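Local coordinates for protein periplasmic beta-glucosidase (Pseudomonas aeruginosa, PDB 6R5T) that probably hydrolyses terminal, non-reducing beta-D-glucosyl residues, releasing beta-D-glucose, as a periplasmic family 3 glycoside hydrolase, at residues Y190-M200 with V221-V229. The protein carries 1 engineered substitution. Residues are numbered along the deposited sequence; the frame is centred on the assembly and turned at random.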
ATOM      1  N   TYR A 190      -6.550  -9.514  -7.855  1.00 11.73           N
ATOM      2  CA  TYR A 190      -5.730 -10.719  -8.065  1.00 12.36           C
ATOM      3  C   TYR A 190      -4.267 -10.479  -7.691  1.00 12.38           C
ATOM      4  O   TYR A 190      -3.474 -11.430  -7.766  1.00 13.93           O
ATOM      5  CB  TYR A 190      -5.795 -11.151  -9.523  1.00 12.22           C
ATOM      6  CG  TYR A 190      -7.146 -11.110 -10.167  1.00 12.05           C
ATOM      7  CD1 TYR A 190      -8.244 -11.785  -9.621  1.00 13.85           C
ATOM      8  CD2 TYR A 190      -7.307 -10.400 -11.344  1.00 12.24           C
ATOM      9  CE1 TYR A 190      -9.453 -11.778 -10.286  1.00 14.03           C
ATOM     10  CE2 TYR A 190      -8.516 -10.385 -12.010  1.00 13.22           C
ATOM     11  CZ  TYR A 190      -9.595 -11.042 -11.459  1.00 13.80           C
ATOM     12  OH  TYR A 190     -10.802 -11.096 -12.151  1.00 14.64           O
ATOM     13  N   ASN A 191      -3.927  -9.300  -7.189  1.00 11.80           N
ATOM     14  CA  ASN A 191      -2.490  -8.987  -7.045  1.00 11.70           C
ATOM     15  C   ASN A 191      -1.955  -9.557  -5.732  1.00 12.11           C
ATOM     16  O   ASN A 191      -2.695  -9.937  -4.790  1.00 12.66           O
ATOM     17  CB  ASN A 191      -2.223  -7.482  -7.122  1.00 11.95           C
ATOM     18  CG  ASN A 191      -0.781  -7.140  -7.451  1.00 11.64           C
ATOM     19  OD1 ASN A 191      -0.043  -7.983  -7.997  1.00 13.98           O
ATOM     20  ND2 ASN A 191      -0.371  -5.921  -7.146  1.00 11.88           N
ATOM     21  N   THR A 192      -0.646  -9.636  -5.729  1.00 11.45           N
ATOM     22  CA  THR A 192       0.195 -10.066  -4.607  1.00 11.97           C
ATOM     23  C   THR A 192      -0.298  -9.591  -3.248  1.00 12.40           C
ATOM     24  O   THR A 192      -0.593  -8.409  -3.074  1.00 12.84           O
ATOM     25  CB  THR A 192       1.562  -9.428  -4.852  1.00 13.36           C
ATOM     26  OG1 THR A 192       1.992  -9.905  -6.130  1.00 13.06           O
ATOM     27  CG2 THR A 192       2.567  -9.783  -3.781  1.00 14.37           C
ATOM     28  N   VAL A 193      -0.282 -10.501  -2.273  1.00 11.47           N
ATOM     29  CA  VAL A 193      -0.543 -10.169  -0.873  1.00 12.64           C
ATOM     30  C   VAL A 193       0.661 -10.558  -0.076  1.00 13.45           C
ATOM     31  O   VAL A 193       1.140 -11.713  -0.169  1.00 12.88           O
ATOM     32  CB  VAL A 193      -1.823 -10.804  -0.315  1.00 12.83           C
ATOM     33  CG1 VAL A 193      -1.971 -10.534   1.178  1.00 14.53           C
ATOM     34  CG2 VAL A 193      -3.053 -10.328  -1.087  1.00 12.23           C
ATOM     35  N   ASP A 194       1.170  -9.592   0.667  1.00 14.51           N
ATOM     36  CA  ASP A 194       2.402  -9.831   1.444  1.00 14.21           C
ATOM     37  C   ASP A 194       2.189  -9.206   2.802  1.00 14.40           C
ATOM     38  O   ASP A 194       1.890  -7.998   2.838  1.00 15.90           O
ATOM     39  CB  ASP A 194       3.612  -9.273   0.705  1.00 15.77           C
ATOM     40  CG  ASP A 194       4.892  -9.593   1.424  1.00 18.85           C
ATOM     41  OD1 ASP A 194       5.247  -8.835   2.374  1.00 18.78           O
ATOM     42  OD2 ASP A 194       5.486 -10.590   1.036  1.00 20.31           O
ATOM     43  N   MET A 195       2.258  -9.987   3.881  1.00 13.68           N
ATOM     44  CA  MET A 195       2.020  -9.421   5.208  1.00 15.16           C
ATOM     45  C   MET A 195       2.665 -10.310   6.268  1.00 14.17           C
ATOM     46  O   MET A 195       2.946 -11.466   6.029  1.00 14.38           O
ATOM     47  CB  MET A 195       0.526  -9.199   5.518  1.00 17.73           C
ATOM     48  CG  MET A 195      -0.270 -10.417   5.720  1.00 17.85           C
ATOM     49  SD  MET A 195      -2.006 -10.147   6.255  1.00 16.06           S
ATOM     50  CE  MET A 195      -2.631  -9.276   4.810  1.00 16.68           C
ATOM     51  N   SER A 196       2.906  -9.714   7.420  1.00 14.58           N
ATOM     52  CA  SER A 196       3.489 -10.443   8.563  1.00 14.38           C
ATOM     53  C   SER A 196       2.511 -11.487   9.093  1.00 15.41           C
ATOM     54  O   SER A 196       1.263 -11.329   8.989  1.00 14.06           O
ATOM     55  CB  SER A 196       3.904  -9.469   9.659  1.00 14.42           C
ATOM     56  OG  SER A 196       2.752  -9.007  10.399  1.00 15.37           O
ATOM     57  N   LEU A 197       3.051 -12.467   9.780  1.00 15.07           N
ATOM     58  CA  LEU A 197       2.168 -13.458  10.402  1.00 16.37           C
ATOM     59  C   LEU A 197       1.374 -12.839  11.532  1.00 15.59           C
ATOM     60  O   LEU A 197       0.188 -13.168  11.682  1.00 14.34           O
ATOM     61  CB  LEU A 197       2.963 -14.697  10.793  1.00 17.22           C
ATOM     62  CG  LEU A 197       3.501 -15.485   9.591  1.00 23.49           C
ATOM     63  CD1 LEU A 197       4.454 -16.587  10.059  1.00 26.92           C
ATOM     64  CD2 LEU A 197       2.359 -16.084   8.762  1.00 26.86           C
ATOM     65  N   PRO A 198       1.929 -11.973  12.423  1.00 16.72           N
ATOM     66  CA  PRO A 198       1.069 -11.402  13.443  1.00 16.50           C
ATOM     67  C   PRO A 198      -0.121 -10.634  12.857  1.00 15.66           C
ATOM     68  O   PRO A 198      -1.214 -10.710  13.411  1.00 16.75           O
ATOM     69  CB  PRO A 198       2.034 -10.530  14.254  1.00 16.72           C
ATOM     70  CG  PRO A 198       3.344 -11.212  14.075  1.00 18.15           C
ATOM     71  CD  PRO A 198       3.353 -11.638  12.618  1.00 15.98           C
ATOM     72  N   ARG A 199       0.088  -9.886  11.778  1.00 14.55           N
ATOM     73  CA  ARG A 199      -1.036  -9.122  11.152  1.00 16.05           C
ATOM     74  C   ARG A 199      -2.058 -10.122  10.576  1.00 13.26           C
ATOM     75  O   ARG A 199      -3.293  -9.940  10.694  1.00 14.04           O
ATOM     76  CB  ARG A 199      -0.536  -8.151  10.090  1.00 15.78           C
ATOM     77  CG  ARG A 199      -1.639  -7.492   9.292  1.00 16.02           C
ATOM     78  CD  ARG A 199      -1.150  -6.461   8.290  1.00 19.15           C
ATOM     79  NE  ARG A 199      -0.785  -5.214   8.937  1.00 20.61           N
ATOM     80  CZ  ARG A 199      -0.544  -4.075   8.273  1.00 21.00           C
ATOM     81  NH1 ARG A 199      -0.551  -4.041   6.961  1.00 24.09           N
ATOM     82  NH2 ARG A 199      -0.272  -2.979   8.929  1.00 25.43           N
ATOM     83  N   MET A 200      -1.550 -11.137   9.912  1.00 14.26           N
ATOM     84  CA  MET A 200      -2.413 -12.165   9.303  1.00 13.34           C
ATOM     85  C   MET A 200      -3.304 -12.787  10.384  1.00 14.16           C
ATOM     86  O   MET A 200      -4.551 -12.860  10.246  1.00 14.59           O
ATOM     87  CB  MET A 200      -1.522 -13.204   8.606  1.00 15.44           C
ATOM     88  CG  MET A 200      -2.222 -13.999   7.613  1.00 18.15           C
ATOM     89  SD  MET A 200      -1.101 -15.293   6.983  1.00 17.74           S
ATOM     90  CE  MET A 200       0.185 -14.411   6.151  1.00 15.83           C
ATOM     91  N   VAL A 221     -11.184 -21.256  -1.972  1.00 13.87           N
ATOM     92  CA  VAL A 221      -9.774 -20.810  -1.925  1.00 14.58           C
ATOM     93  C   VAL A 221      -9.600 -19.588  -2.828  1.00 15.22           C
ATOM     94  O   VAL A 221     -10.227 -19.494  -3.872  1.00 15.19           O
ATOM     95  CB  VAL A 221      -8.851 -21.989  -2.249  1.00 15.67           C
ATOM     96  CG1 VAL A 221      -7.409 -21.549  -2.166  1.00 14.97           C
ATOM     97  CG2 VAL A 221      -9.157 -23.140  -1.284  1.00 15.76           C
ATOM     98  N   SER A 222      -8.750 -18.665  -2.413  1.00 13.24           N
ATOM     99  CA  SER A 222      -8.532 -17.398  -3.139  1.00 12.74           C
ATOM    100  C   SER A 222      -7.578 -17.533  -4.321  1.00 13.58           C
ATOM    101  O   SER A 222      -6.887 -18.560  -4.502  1.00 14.62           O
ATOM    102  CB  SER A 222      -8.089 -16.366  -2.150  1.00 13.23           C
ATOM    103  OG  SER A 222      -6.773 -16.617  -1.722  1.00 13.95           O
ATOM    104  N   LEU A 223      -7.513 -16.472  -5.115  1.00 12.55           N
ATOM    105  CA  LEU A 223      -6.707 -16.439  -6.349  1.00 13.75           C
ATOM    106  C   LEU A 223      -5.322 -15.839  -6.140  1.00 13.55           C
ATOM    107  O   LEU A 223      -4.528 -15.946  -7.077  1.00 15.74           O
ATOM    108  CB  LEU A 223      -7.474 -15.615  -7.377  1.00 15.56           C
ATOM    109  CG  LEU A 223      -8.720 -16.260  -7.984  1.00 17.37           C
ATOM    110  CD1 LEU A 223      -9.495 -15.187  -8.760  1.00 18.27           C
ATOM    111  CD2 LEU A 223      -8.352 -17.385  -8.901  1.00 19.12           C
ATOM    112  N   ASN A 224      -5.079 -15.197  -5.008  1.00 12.47           N
ATOM    113  CA  ASN A 224      -3.828 -14.440  -4.782  1.00 11.93           C
ATOM    114  C   ASN A 224      -2.705 -15.314  -4.179  1.00 12.48           C
ATOM    115  O   ASN A 224      -2.976 -16.384  -3.561  1.00 13.34           O
ATOM    116  CB  ASN A 224      -4.059 -13.315  -3.768  1.00 12.43           C
ATOM    117  CG  ASN A 224      -4.718 -13.780  -2.490  1.00 11.37           C
ATOM    118  OD1 ASN A 224      -5.908 -14.132  -2.482  1.00 13.78           O
ATOM    119  ND2 ASN A 224      -3.974 -13.805  -1.389  1.00 12.94           N
ATOM    120  N   THR A 225      -1.462 -14.841  -4.345  1.00 12.08           N
ATOM    121  CA  THR A 225      -0.334 -15.320  -3.518  1.00 12.96           C
ATOM    122  C   THR A 225      -0.506 -14.823  -2.091  1.00 13.86           C
ATOM    123  O   THR A 225      -1.053 -13.689  -1.857  1.00 13.89           O
ATOM    124  CB  THR A 225       1.023 -14.900  -4.083  1.00 13.53           C
ATOM    125  OG1 THR A 225       1.079 -13.470  -4.175  1.00 14.09           O
ATOM    126  CG2 THR A 225       1.304 -15.506  -5.420  1.00 13.73           C
ATOM    127  N   ILE A 226       0.009 -15.594  -1.157  1.00 12.19           N
ATOM    128  CA  ILE A 226       0.183 -15.198   0.264  1.00 13.21           C
ATOM    129  C   ILE A 226       1.673 -15.352   0.528  1.00 12.67           C
ATOM    130  O   ILE A 226       2.170 -16.494   0.467  1.00 12.91           O
ATOM    131  CB  ILE A 226      -0.645 -16.076   1.209  1.00 13.54           C
ATOM    132  CG1 ILE A 226      -2.125 -15.880   0.920  1.00 13.27           C
ATOM    133  CG2 ILE A 226      -0.253 -15.850   2.668  1.00 14.98           C
ATOM    134  CD1 ILE A 226      -2.992 -16.890   1.606  1.00 15.75           C
ATOM    135  N   ASN A 227       2.378 -14.241   0.682  1.00 13.55           N
ATOM    136  CA  ASN A 227       3.828 -14.287   0.971  1.00 13.27           C
ATOM    137  C   ASN A 227       4.530 -15.174  -0.070  1.00 14.36           C
ATOM    138  O   ASN A 227       5.425 -15.990   0.263  1.00 14.34           O
ATOM    139  CB  ASN A 227       4.004 -14.702   2.432  1.00 13.81           C
ATOM    140  CG  ASN A 227       3.419 -13.696   3.386  1.00 15.18           C
ATOM    141  OD1 ASN A 227       2.938 -12.671   2.950  1.00 13.40           O
ATOM    142  ND2 ASN A 227       3.491 -13.949   4.677  1.00 14.38           N
ATOM    143  N   GLY A 228       4.165 -15.035  -1.335  1.00 13.20           N
ATOM    144  CA  GLY A 228       4.800 -15.715  -2.446  1.00 13.74           C
ATOM    145  C   GLY A 228       4.139 -16.992  -2.895  1.00 13.14           C
ATOM    146  O   GLY A 228       4.488 -17.450  -4.006  1.00 13.78           O
ATOM    147  N   VAL A 229       3.268 -17.568  -2.087  1.00 12.60           N
ATOM    148  CA  VAL A 229       2.664 -18.887  -2.417  1.00 14.08           C
ATOM    149  C   VAL A 229       1.191 -18.686  -2.722  1.00 12.83           C
ATOM    150  O   VAL A 229       0.425 -18.387  -1.833  1.00 12.41           O
ATOM    151  CB  VAL A 229       2.878 -19.900  -1.287  1.00 13.82           C
ATOM    152  CG1 VAL A 229       2.339 -21.265  -1.711  1.00 15.24           C
ATOM    153  CG2 VAL A 229       4.355 -19.999  -0.977  1.00 16.78           C
TER
HETATM  154  O   HOH W   1      -1.416 -12.861  -6.507  1.00 13.39           O
HETATM  155  O   HOH W   2      -3.695 -13.951  -8.941  1.00 14.34           O
HETATM  156  O   HOH W   3       1.217 -12.443  -6.874  1.00 16.06           O
HETATM  157  O   HOH W   4       2.692 -12.736  -2.188  1.00 13.97           O
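The carbonyl O of V193 is gripped twice: N227 N donates to it at 2.9 Å, and a water that also meets T225 OG1 and G228 N donates a second hydrogen bond to it. Just beyond, the N227 amide reads the backbone of M195 in both directions. Its OD1 takes M195 N on a lone pair at 2.9 Å, while ND2 gives a hydrogen to M195 O, also 2.9 Å away, so the amide's rotation is fixed. With CG anti to its own carbonyl carbon (chi1 -63°), N227 reaches across from the type I' turn I226-V229 that closes a small hairpin. This hairpin follows strand 218-221 of the family 3 TIM-like barrel, and here it lies against the loop leading into helix 197-204. From that helix M200 CE reaches I226 CG2, 3.8 Å away, and meets the N227 amide nitrogen from the opposite direction. V193 CG2 rests on N224 ND2 at 3.6 Å; that amide nitrogen donates to T225 O and A179 O. Nearer the sugar site, L223 CD1 packs against CD1 of the Y190 ring at 3.7 Å. L223 touches the bound glucose, and Y190 OH hydrogen-bonds E486, which like L223 lines the glycan pocket.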